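Local atomic coordinates of contact-dependent inhibitor A (Enterobacter cloacae subsp. cloacae, PDB entry 4NTQ), a protein that delivers a toxic C-terminal RNase into target bacteria, probably to act on ribosomal RNA, and is bound through this toxin region by the immunity protein CdiI. Residues 214-217 and 221-224. Residues are numbered along the deposited sequence; the frame is centred on the assembly and turned at random.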
ATOM      1  N   LYS A 214      -1.456  11.045  -2.371  1.00 37.65           N
ATOM      2  CA  LYS A 214      -0.919   9.977  -3.209  1.00 35.98           C
ATOM      3  C   LYS A 214      -2.064   9.576  -4.120  1.00 40.56           C
ATOM      4  O   LYS A 214      -3.207   9.520  -3.675  1.00 44.78           O
ATOM      5  CB  LYS A 214      -0.462   8.788  -2.361  1.00 37.14           C
ATOM      6  CG  LYS A 214       0.543   9.165  -1.280  1.00 37.63           C
ATOM      7  CD  LYS A 214       1.928   8.648  -1.604  1.00 43.51           C
ATOM      8  CE  LYS A 214       2.962   9.070  -0.553  1.00 43.70           C
ATOM      9  NZ  LYS A 214       3.748  10.274  -0.974  1.00 43.41           N
HETATM   10  N   MSE A 215      -1.777   9.317  -5.394  1.00 40.14           N
HETATM   11  CA  MSE A 215      -2.836   8.977  -6.337  1.00 32.61           C
HETATM   12  C   MSE A 215      -2.633   7.592  -6.913  1.00 43.65           C
HETATM   13  O   MSE A 215      -1.505   7.185  -7.163  1.00 44.42           O
HETATM   14  CB  MSE A 215      -2.907  10.006  -7.458  1.00 40.74           C
HETATM   15  CG  MSE A 215      -3.969   9.728  -8.512  1.00 36.49           C
HETATM   16 SE   MSE A 215      -4.026  11.143  -9.858  1.00 54.09          SE
HETATM   17  CE  MSE A 215      -4.118  12.669  -8.635  1.00 53.35           C
ATOM     18  N   PHE A 216      -3.727   6.865  -7.119  1.00 35.45           N
ATOM     19  CA  PHE A 216      -3.661   5.553  -7.744  1.00 36.05           C
ATOM     20  C   PHE A 216      -4.578   5.507  -8.965  1.00 39.85           C
ATOM     21  O   PHE A 216      -5.663   6.089  -8.957  1.00 36.87           O
ATOM     22  CB  PHE A 216      -4.051   4.462  -6.749  1.00 34.69           C
ATOM     23  CG  PHE A 216      -3.195   4.432  -5.516  1.00 29.82           C
ATOM     24  CD1 PHE A 216      -2.151   3.533  -5.402  1.00 35.52           C
ATOM     25  CD2 PHE A 216      -3.431   5.308  -4.471  1.00 32.80           C
ATOM     26  CE1 PHE A 216      -1.358   3.504  -4.265  1.00 30.23           C
ATOM     27  CE2 PHE A 216      -2.649   5.278  -3.325  1.00 38.87           C
ATOM     28  CZ  PHE A 216      -1.613   4.373  -3.225  1.00 36.69           C
ATOM     29  N   ASN A 217      -4.154   4.823 -10.018  1.00 42.67           N
ATOM     30  CA  ASN A 217      -4.990   4.793 -11.218  1.00 48.08           C
ATOM     31  C   ASN A 217      -6.172   3.830 -11.118  1.00 49.62           C
ATOM     32  O   ASN A 217      -6.384   3.211 -10.071  1.00 46.84           O
ATOM     33  CB  ASN A 217      -4.165   4.569 -12.491  1.00 40.41           C
ATOM     34  CG  ASN A 217      -3.620   3.165 -12.611  1.00 42.55           C
ATOM     35  OD1 ASN A 217      -3.910   2.289 -11.797  1.00 46.61           O
ATOM     36  ND2 ASN A 217      -2.825   2.941 -13.647  1.00 45.08           N
ATOM     37  N   LYS A 221      -2.828   1.163  -9.452  1.00 37.55           N
ATOM     38  CA  LYS A 221      -1.396   1.407  -9.584  1.00 33.93           C
ATOM     39  C   LYS A 221      -1.113   2.832  -9.119  1.00 36.54           C
ATOM     40  O   LYS A 221      -1.841   3.763  -9.489  1.00 43.49           O
ATOM     41  CB  LYS A 221      -0.956   1.253 -11.034  1.00 39.53           C
ATOM     42  CG  LYS A 221      -1.322  -0.066 -11.685  1.00 51.12           C
ATOM     43  CD  LYS A 221      -0.244  -1.121 -11.486  1.00 49.05           C
ATOM     44  CE  LYS A 221      -0.547  -2.356 -12.317  1.00 45.98           C
ATOM     45  NZ  LYS A 221      -0.681  -2.015 -13.754  1.00 55.26           N
ATOM     46  N   ARG A 222      -0.069   3.010  -8.312  1.00 38.92           N
ATOM     47  CA  ARG A 222       0.336   4.347  -7.879  1.00 36.44           C
ATOM     48  C   ARG A 222       0.895   5.130  -9.050  1.00 42.19           C
ATOM     49  O   ARG A 222       1.794   4.657  -9.756  1.00 41.40           O
ATOM     50  CB  ARG A 222       1.394   4.256  -6.795  1.00 33.58           C
ATOM     51  CG  ARG A 222       1.823   5.588  -6.191  1.00 35.39           C
ATOM     52  CD  ARG A 222       2.575   5.335  -4.879  1.00 34.72           C
ATOM     53  NE  ARG A 222       3.370   6.475  -4.431  1.00 37.15           N
ATOM     54  CZ  ARG A 222       4.025   6.515  -3.268  1.00 39.16           C
ATOM     55  NH1 ARG A 222       3.966   5.477  -2.435  1.00 29.86           N
ATOM     56  NH2 ARG A 222       4.737   7.592  -2.939  1.00 28.68           N
ATOM     57  N   ILE A 223       0.359   6.326  -9.263  1.00 39.64           N
ATOM     58  CA  ILE A 223       0.826   7.164 -10.364  1.00 38.94           C
ATOM     59  C   ILE A 223       1.297   8.524  -9.881  1.00 36.31           C
ATOM     60  O   ILE A 223       1.274   9.507 -10.633  1.00 36.69           O
ATOM     61  CB  ILE A 223      -0.217   7.315 -11.492  1.00 37.81           C
ATOM     62  CG1 ILE A 223      -1.560   7.783 -10.936  1.00 37.44           C
ATOM     63  CG2 ILE A 223      -0.372   6.007 -12.251  1.00 35.89           C
ATOM     64  CD1 ILE A 223      -2.581   8.154 -12.036  1.00 43.75           C
ATOM     65  N   GLY A 224       1.712   8.571  -8.615  1.00 33.03           N
ATOM     66  CA  GLY A 224       2.462   9.706  -8.107  1.00 43.69           C
ATOM     67  C   GLY A 224       2.104  10.270  -6.741  1.00 44.83           C
ATOM     68  O   GLY A 224       1.029  10.022  -6.189  1.00 42.43           O
TER
HETATM   69  O   HOH W   1      -2.796   0.363 -14.928  1.00 38.20           O
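Met215 pairs its backbone with both Ile223 and Gly224, accepting from Ile223 N through its O (2.9 Å) and donating through its N to Gly224 O (3.0 Å), while Asn217 N reaches Lys221 O at 2.6 Å. Two residues facing one between consecutive bonds make a beta bulge in this antiparallel hairpin of strands 213-216 and 222-226, in the toxin's sheet. At phi 136° and psi 163°, Gly224 has a backbone in which a CB would press against the carbonyl O of Ile223. On one face the Phe216 ring meets Arg222 obliquely, CE1 lying 3.8 Å from Arg222 CB. Arg222 has its CG anti to the backbone N (chi1 -176°) and runs extended to its guanidinium, where Lys214 CD sits over one face, toward the rim. The like charges of Lys214 NZ and Arg222 NH2 come close, but Thr225 OG1 bonds both; Asp203 pairs with the lysine, and Glu30 of the CdiI chain with the arginine, whose NE also bonds Asp235 O. Met215, a selenomethionine directed to the other face, meets Ile223 obliquely, CG touching CG1 at 3.9 Å. At the turn, Asn217 OD1 takes Lys221 N at 2.8 Å, from above the carbonyl plane, and also Lys219 N, the latter closing an Asx turn. The amide lies beside the lysine chain, and water 1 accepts from Asn217 ND2 at 2.9 Å and weakly from Lys221 NZ.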